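N-(5'-phosphoribosyl)anthranilate isomerase (Jonesia denitrificans, PDB 4WUI) probably catalyses the isomerisation of N-(5-phospho-beta-D-ribosyl)anthranilate to 1-(2-carboxyphenylamino)-1-deoxy-D-ribulose 5-phosphate, the third step from chorismate to L-tryptophan. Local coordinates at residues 103-108 against 123-128; 149-154 against 171-176. One frame throughout, in Å; residues are numbered along the deposited sequence. Where two conformers were deposited one is given.

Interaction 1: residues 103-108 against 123-128; sequences VWRATS and ELLLLD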
loop_
_atom_site.group_PDB
_atom_site.type_symbol
_atom_site.label_atom_id
_atom_site.label_comp_id
_atom_site.label_asym_id
_atom_site.label_seq_id
_atom_site.Cartn_x
_atom_site.Cartn_y
_atom_site.Cartn_z
ATOM N N VAL A 103 -6.652 9.768 4.674
ATOM C CA VAL A 103 -7.348 8.918 3.706
ATOM C C VAL A 103 -6.509 8.789 2.454
ATOM O O VAL A 103 -6.019 9.794 1.923
ATOM C CB VAL A 103 -8.761 9.443 3.401
ATOM C CG1 VAL A 103 -9.433 8.630 2.302
ATOM C CG2 VAL A 103 -9.601 9.472 4.690
ATOM N N TRP A 104 -6.320 7.559 1.994
ATOM C CA TRP A 104 -5.600 7.262 0.761
ATOM C C TRP A 104 -6.596 6.746 -0.274
ATOM O O TRP A 104 -7.468 5.951 0.042
ATOM C CB TRP A 104 -4.485 6.259 0.990
ATOM C CG TRP A 104 -3.380 6.724 1.875
ATOM C CD1 TRP A 104 -3.225 7.932 2.462
ATOM C CD2 TRP A 104 -2.234 5.964 2.224
ATOM N NE1 TRP A 104 -2.066 7.974 3.176
ATOM C CE2 TRP A 104 -1.423 6.778 3.039
ATOM C CE3 TRP A 104 -1.833 4.660 1.946
ATOM C CZ2 TRP A 104 -0.236 6.315 3.605
ATOM C CZ3 TRP A 104 -0.644 4.222 2.493
ATOM C CH2 TRP A 104 0.127 5.027 3.321
ATOM N N ARG A 105 -6.438 7.235 -1.498
ATOM C CA ARG A 105 -7.226 6.883 -2.663
ATOM C C ARG A 105 -6.366 5.890 -3.486
ATOM O O ARG A 105 -5.284 6.208 -3.899
ATOM C CB ARG A 105 -7.623 8.189 -3.467
ATOM C CG ARG A 105 -8.418 7.951 -4.744
ATOM C CD ARG A 105 -9.081 9.180 -5.296
ATOM N NE ARG A 105 -8.164 10.205 -5.764
ATOM C CZ ARG A 105 -7.777 10.393 -7.020
ATOM N NH1 ARG A 105 -8.117 9.567 -7.977
ATOM N NH2 ARG A 105 -6.960 11.390 -7.282
ATOM N N ALA A 106 -6.789 4.656 -3.672
ATOM C CA ALA A 106 -6.127 3.730 -4.559
ATOM C C ALA A 106 -6.871 3.646 -5.897
ATOM O O ALA A 106 -8.103 3.734 -5.938
ATOM C CB ALA A 106 -6.022 2.329 -3.920
ATOM N N THR A 107 -6.120 3.491 -6.993
ATOM C CA THR A 107 -6.693 3.327 -8.318
ATOM C C THR A 107 -5.730 2.579 -9.210
ATOM O O THR A 107 -4.623 2.238 -8.825
ATOM C CB THR A 107 -7.017 4.685 -8.962
ATOM O OG1 THR A 107 -7.803 4.490 -10.147
ATOM C CG2 THR A 107 -5.764 5.487 -9.279
ATOM N N SER A 108 -6.141 2.311 -10.429
ATOM C CA SER A 108 -5.226 1.631 -11.316
ATOM C C SER A 108 -5.209 2.324 -12.625
ATOM O O SER A 108 -6.125 3.039 -12.959
ATOM C CB SER A 108 -5.650 0.208 -11.485
ATOM O OG SER A 108 -6.906 0.231 -12.090
ATOM N N GLU A 123 -4.914 12.274 1.118
ATOM C CA GLU A 123 -3.549 12.601 1.440
ATOM C C GLU A 123 -2.553 12.093 0.400
ATOM O O GLU A 123 -1.487 12.675 0.194
ATOM C CB GLU A 123 -3.248 11.876 2.788
ATOM C CG GLU A 123 -1.863 12.003 3.306
ATOM C CD GLU A 123 -1.761 11.246 4.613
ATOM O OE1 GLU A 123 -2.254 11.762 5.619
ATOM O OE2 GLU A 123 -1.163 10.159 4.659
ATOM N N LEU A 124 -2.881 10.954 -0.196
ATOM C CA LEU A 124 -1.963 10.199 -1.027
ATOM C C LEU A 124 -2.787 9.365 -1.990
ATOM O O LEU A 124 -3.892 8.919 -1.652
ATOM C CB LEU A 124 -1.099 9.338 -0.108
ATOM C CG LEU A 124 -0.147 8.341 -0.771
ATOM C CD1 LEU A 124 1.081 8.152 0.089
ATOM C CD2 LEU A 124 -0.819 6.992 -1.054
ATOM N N LEU A 125 -2.237 9.152 -3.177
ATOM C CA LEU A 125 -2.805 8.307 -4.205
ATOM C C LEU A 125 -1.923 7.065 -4.418
ATOM O O LEU A 125 -0.709 7.200 -4.582
ATOM C CB LEU A 125 -2.850 9.113 -5.500
ATOM C CG LEU A 125 -3.467 8.518 -6.728
ATOM C CD1 LEU A 125 -4.902 8.179 -6.512
ATOM C CD2 LEU A 125 -3.351 9.530 -7.864
ATOM N N LEU A 126 -2.529 5.884 -4.406
ATOM C CA LEU A 126 -1.821 4.657 -4.702
ATOM C C LEU A 126 -2.230 4.289 -6.132
ATOM O O LEU A 126 -3.430 4.141 -6.420
ATOM C CB LEU A 126 -2.159 3.606 -3.659
ATOM C CG LEU A 126 -1.439 2.283 -3.844
ATOM C CD1 LEU A 126 -1.366 1.587 -2.509
ATOM C CD2 LEU A 126 -2.189 1.419 -4.816
ATOM N N LEU A 127 -1.240 4.192 -7.020
ATOM C CA LEU A 127 -1.464 3.913 -8.430
ATOM C C LEU A 127 -0.937 2.530 -8.756
ATOM O O LEU A 127 0.271 2.285 -8.653
ATOM C CB LEU A 127 -0.755 4.950 -9.279
ATOM C CG LEU A 127 -0.921 4.840 -10.778
ATOM C CD1 LEU A 127 -2.388 4.903 -11.144
ATOM C CD2 LEU A 127 -0.106 5.974 -11.449
ATOM N N ASP A 128 -1.833 1.642 -9.172
ATOM C CA ASP A 128 -1.455 0.255 -9.470
ATOM C C ASP A 128 -1.358 0.067 -10.967
ATOM O O ASP A 128 -2.323 0.319 -11.730
ATOM C CB ASP A 128 -2.474 -0.716 -8.876
ATOM C CG ASP A 128 -2.028 -2.178 -8.911
ATOM O OD1 ASP A 128 -0.845 -2.454 -8.665
ATOM O OD2 ASP A 128 -2.879 -3.059 -9.144
#
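Trp104 and Glu123 are joined at the N-terminal ends of the two strands by a straight side-chain hydrogen bond. The indole NE1 donates a hydrogen bond to Glu123 OE2, 2.8 Å away, with an N-H...O angle of 179°. The acceptor lies in the ring plane, while NE1 approaches from above the carboxylate plane, the two groups being turned 65° apart. OE2 also takes a salt bridge from Arg102, so two donors hold this oxygen. With CG anti to its carbonyl carbon (chi1 -65°), Trp104 swings its indole towards 123-128, where Leu124 lies against one face: CB stands 3.8 Å from the centroid of the five-membered ring, and Leu124 CD2 lies over the same ring system, offset toward its rim.

Along the backbone the bonds alternate in parallel register. Glu123 N reaches Val103 O, Arg105 N reaches Leu124 O at 3.1 Å, and Arg105 O receives Leu126 N at 2.8 Å. Thr107 then uses both its polar backbone atoms, N to Leu126 O and O to Asp128 N. The amide and carbonyl of Arg105 are thereby satisfied by this neighbour, whereas Trp104 and Ala106 bond to strand 81-84 on the other side.

The Arg105 side chain carries Leu125 CD1 over the centre of one guanidinium face, 3.7 Å from CZ. Its charge is met by a salt bridge to Glu122, and NH1 also bonds to Asn114 O. Trp104, Ala106 and Leu126 project into the barrel interior and Arg105, Thr107 and Leu127 outwards, the alternation of adjacent parallel strands in a (beta-alpha)8, or TIM, barrel.

Interaction 2: residues 149-154 against 171-176; sequences TGRWLL and SPWGVD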
loop_
_atom_site.group_PDB
_atom_site.type_symbol
_atom_site.label_atom_id
_atom_site.label_comp_id
_atom_site.label_asym_id
_atom_site.label_seq_id
_atom_site.Cartn_x
_atom_site.Cartn_y
_atom_site.Cartn_z
ATOM N N THR A 149 2.364 14.472 -9.520
ATOM C CA THR A 149 3.306 15.412 -8.938
ATOM C C THR A 149 3.281 15.434 -7.406
ATOM O O THR A 149 4.235 15.949 -6.794
ATOM C CB THR A 149 3.074 16.844 -9.459
ATOM O OG1 THR A 149 1.756 17.266 -9.090
ATOM C CG2 THR A 149 3.223 16.898 -10.992
ATOM N N GLY A 150 2.214 14.905 -6.803
ATOM C CA GLY A 150 2.059 14.908 -5.353
ATOM C C GLY A 150 2.536 13.611 -4.691
ATOM O O GLY A 150 3.374 12.870 -5.217
ATOM N N ARG A 151 1.983 13.325 -3.524
ATOM C CA ARG A 151 2.367 12.158 -2.728
ATOM C C ARG A 151 1.647 10.924 -3.265
ATOM O O ARG A 151 0.423 10.881 -3.296
ATOM C CB ARG A 151 1.998 12.406 -1.259
ATOM C CG ARG A 151 2.671 13.664 -0.681
ATOM C CD ARG A 151 2.373 13.940 0.793
ATOM N NE ARG A 151 0.978 14.285 0.998
ATOM C CZ ARG A 151 0.529 15.055 1.975
ATOM N NH1 ARG A 151 1.338 15.548 2.894
ATOM N NH2 ARG A 151 -0.755 15.335 1.995
ATOM N N TRP A 152 2.416 9.933 -3.701
ATOM C CA TRP A 152 1.830 8.745 -4.305
ATOM C C TRP A 152 2.676 7.526 -4.047
ATOM O O TRP A 152 3.881 7.618 -3.827
ATOM C CB TRP A 152 1.610 8.929 -5.825
ATOM C CG TRP A 152 2.835 8.978 -6.681
ATOM C CD1 TRP A 152 3.758 9.965 -6.773
ATOM C CD2 TRP A 152 3.237 7.970 -7.624
ATOM N NE1 TRP A 152 4.723 9.643 -7.681
ATOM C CE2 TRP A 152 4.409 8.431 -8.241
ATOM C CE3 TRP A 152 2.699 6.729 -8.024
ATOM C CZ2 TRP A 152 5.021 7.744 -9.283
ATOM C CZ3 TRP A 152 3.314 6.047 -9.030
ATOM C CH2 TRP A 152 4.469 6.537 -9.644
ATOM N N LEU A 153 2.027 6.365 -4.093
ATOM C CA LEU A 153 2.725 5.073 -4.057
ATOM C C LEU A 153 2.506 4.343 -5.350
ATOM O O LEU A 153 1.380 4.254 -5.844
ATOM C CB LEU A 153 2.249 4.176 -2.904
ATOM C CG LEU A 153 2.334 4.763 -1.497
ATOM C CD1 LEU A 153 1.795 3.762 -0.473
ATOM C CD2 LEU A 153 3.729 5.223 -1.127
ATOM N N LEU A 154 3.586 3.781 -5.880
ATOM C CA LEU A 154 3.535 2.882 -7.011
ATOM C C LEU A 154 3.286 1.465 -6.514
ATOM O O LEU A 154 3.974 0.979 -5.630
ATOM C CB LEU A 154 4.891 2.918 -7.733
ATOM C CG LEU A 154 5.090 1.947 -8.881
ATOM C CD1 LEU A 154 4.177 2.257 -10.049
ATOM C CD2 LEU A 154 6.567 1.909 -9.317
ATOM N N SER A 171 11.116 6.438 -10.386
ATOM C CA SER A 171 11.340 7.415 -9.304
ATOM C C SER A 171 10.034 7.789 -8.581
ATOM O O SER A 171 9.699 8.944 -8.443
ATOM C CB SER A 171 12.047 8.673 -9.854
ATOM O OG SER A 171 13.267 8.350 -10.487
ATOM N N PRO A 172 9.301 6.790 -8.076
ATOM C CA PRO A 172 8.050 7.101 -7.389
ATOM C C PRO A 172 8.295 7.734 -6.027
ATOM O O PRO A 172 9.343 7.530 -5.422
ATOM C CB PRO A 172 7.398 5.730 -7.212
ATOM C CG PRO A 172 8.595 4.830 -7.009
ATOM C CD PRO A 172 9.658 5.378 -7.974
ATOM N N TRP A 173 7.294 8.413 -5.483
ATOM C CA TRP A 173 7.368 8.963 -4.149
ATOM C C TRP A 173 7.492 7.849 -3.099
ATOM O O TRP A 173 8.139 8.022 -2.058
ATOM C CB TRP A 173 6.139 9.864 -3.937
ATOM C CG TRP A 173 6.094 10.698 -2.718
ATOM C CD1 TRP A 173 6.453 12.008 -2.648
ATOM C CD2 TRP A 173 5.611 10.349 -1.410
ATOM N NE1 TRP A 173 6.227 12.501 -1.403
ATOM C CE2 TRP A 173 5.710 11.510 -0.612
ATOM C CE3 TRP A 173 5.064 9.184 -0.856
ATOM C CZ2 TRP A 173 5.292 11.528 0.713
ATOM C CZ3 TRP A 173 4.668 9.212 0.470
ATOM C CH2 TRP A 173 4.785 10.364 1.232
ATOM N N GLY A 174 6.872 6.699 -3.367
ATOM C CA GLY A 174 6.998 5.523 -2.540
ATOM C C GLY A 174 6.477 4.315 -3.304
ATOM O O GLY A 174 6.023 4.437 -4.454
ATOM N N VAL A 175 6.540 3.151 -2.651
ATOM C CA VAL A 175 6.097 1.891 -3.257
ATOM C C VAL A 175 5.222 1.125 -2.269
ATOM O O VAL A 175 5.344 1.279 -1.044
ATOM C CB VAL A 175 7.296 1.003 -3.702
ATOM C CG1 VAL A 175 8.048 1.658 -4.844
ATOM C CG2 VAL A 175 8.224 0.692 -2.529
ATOM N N ASP A 176 4.365 0.288 -2.832
ATOM C CA ASP A 176 3.483 -0.613 -2.096
ATOM C C ASP A 176 3.699 -2.014 -2.640
ATOM O O ASP A 176 3.714 -2.204 -3.858
ATOM C CB ASP A 176 2.029 -0.174 -2.332
ATOM C CG ASP A 176 1.021 -0.859 -1.422
ATOM O OD1 ASP A 176 1.030 -0.566 -0.218
ATOM O OD2 ASP A 176 0.196 -1.652 -1.898
#
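Pro172 lies against Trp152 and Leu154, its CB sitting over one face of the Trp152 indole, 4.1 Å from the centroid of the six-membered ring, and 3.8 Å from Leu154 CB. The same indole face also receives the Trp173 backbone N, toward the rim. Trp152 carries CG between its backbone N and carbonyl carbon (chi1 70°), which brings the ring against Pro172 and the Trp173 backbone.

Trp173 points its own ring the other way, so that the two tryptophans slide past each other, with Trp173 CB 3.7 Å from Trp152 CD1. One face of the Trp173 indole lies over Arg151: CA is 3.9 Å from the centroid of the five-membered ring, almost on its normal, and the aliphatic CG is 3.7 Å from CZ2. The guanidinium turns away, its NE bonding to Glu123 O. At the ring edge, near its plane, Leu153 CD2 is 4.2 Å from Trp173 CE3. Replacing Trp173 with an alanine would probably leave this stem of Arg151 without its flat cover and open a gap beside Leu153 CD2.

Gly174 begins the strand proper, and its O accepts Leu154 N at 2.9 Å, with the donor tilted 33° from the carbonyl plane. Here the beta-alpha-beta unit of strand 152-155, helix 163-170 and strand 174-177 brings its two parallel strands together in the TIM barrel. Leu153 CD2 lies 3.6 Å from Gly174 CA, on the side where the glycine carries no CB. Val175 follows with its CA-H close to Leu154 O. That oxygen also takes the N-H of Asp176, whose carboxylate OD1 forms a salt bridge with Lys7.

In the fold
Strands 124-128 and 152-155 are neighbours in the barrel sheet, so interactions 1 and 2 follow one another around the wall, their centres about 9 Å apart. Two probable backbone hydrogen bonds join them, Leu127 N to Leu153 O and Leu153 N to Leu125 O, both 2.9 Å. Inside the barrel, in one of the two conformers of Leu126, its CD1 packs 3.6 Å from Asp176 CG. At the C-terminal ends, where TIM barrels carry their active sites, Asp128 and Asp176 both approach a citrate, probably from the crystallisation liquor; in the conformer given, Asp128 OD1 hydrogen-bonds to it, consistent with a shared pocket.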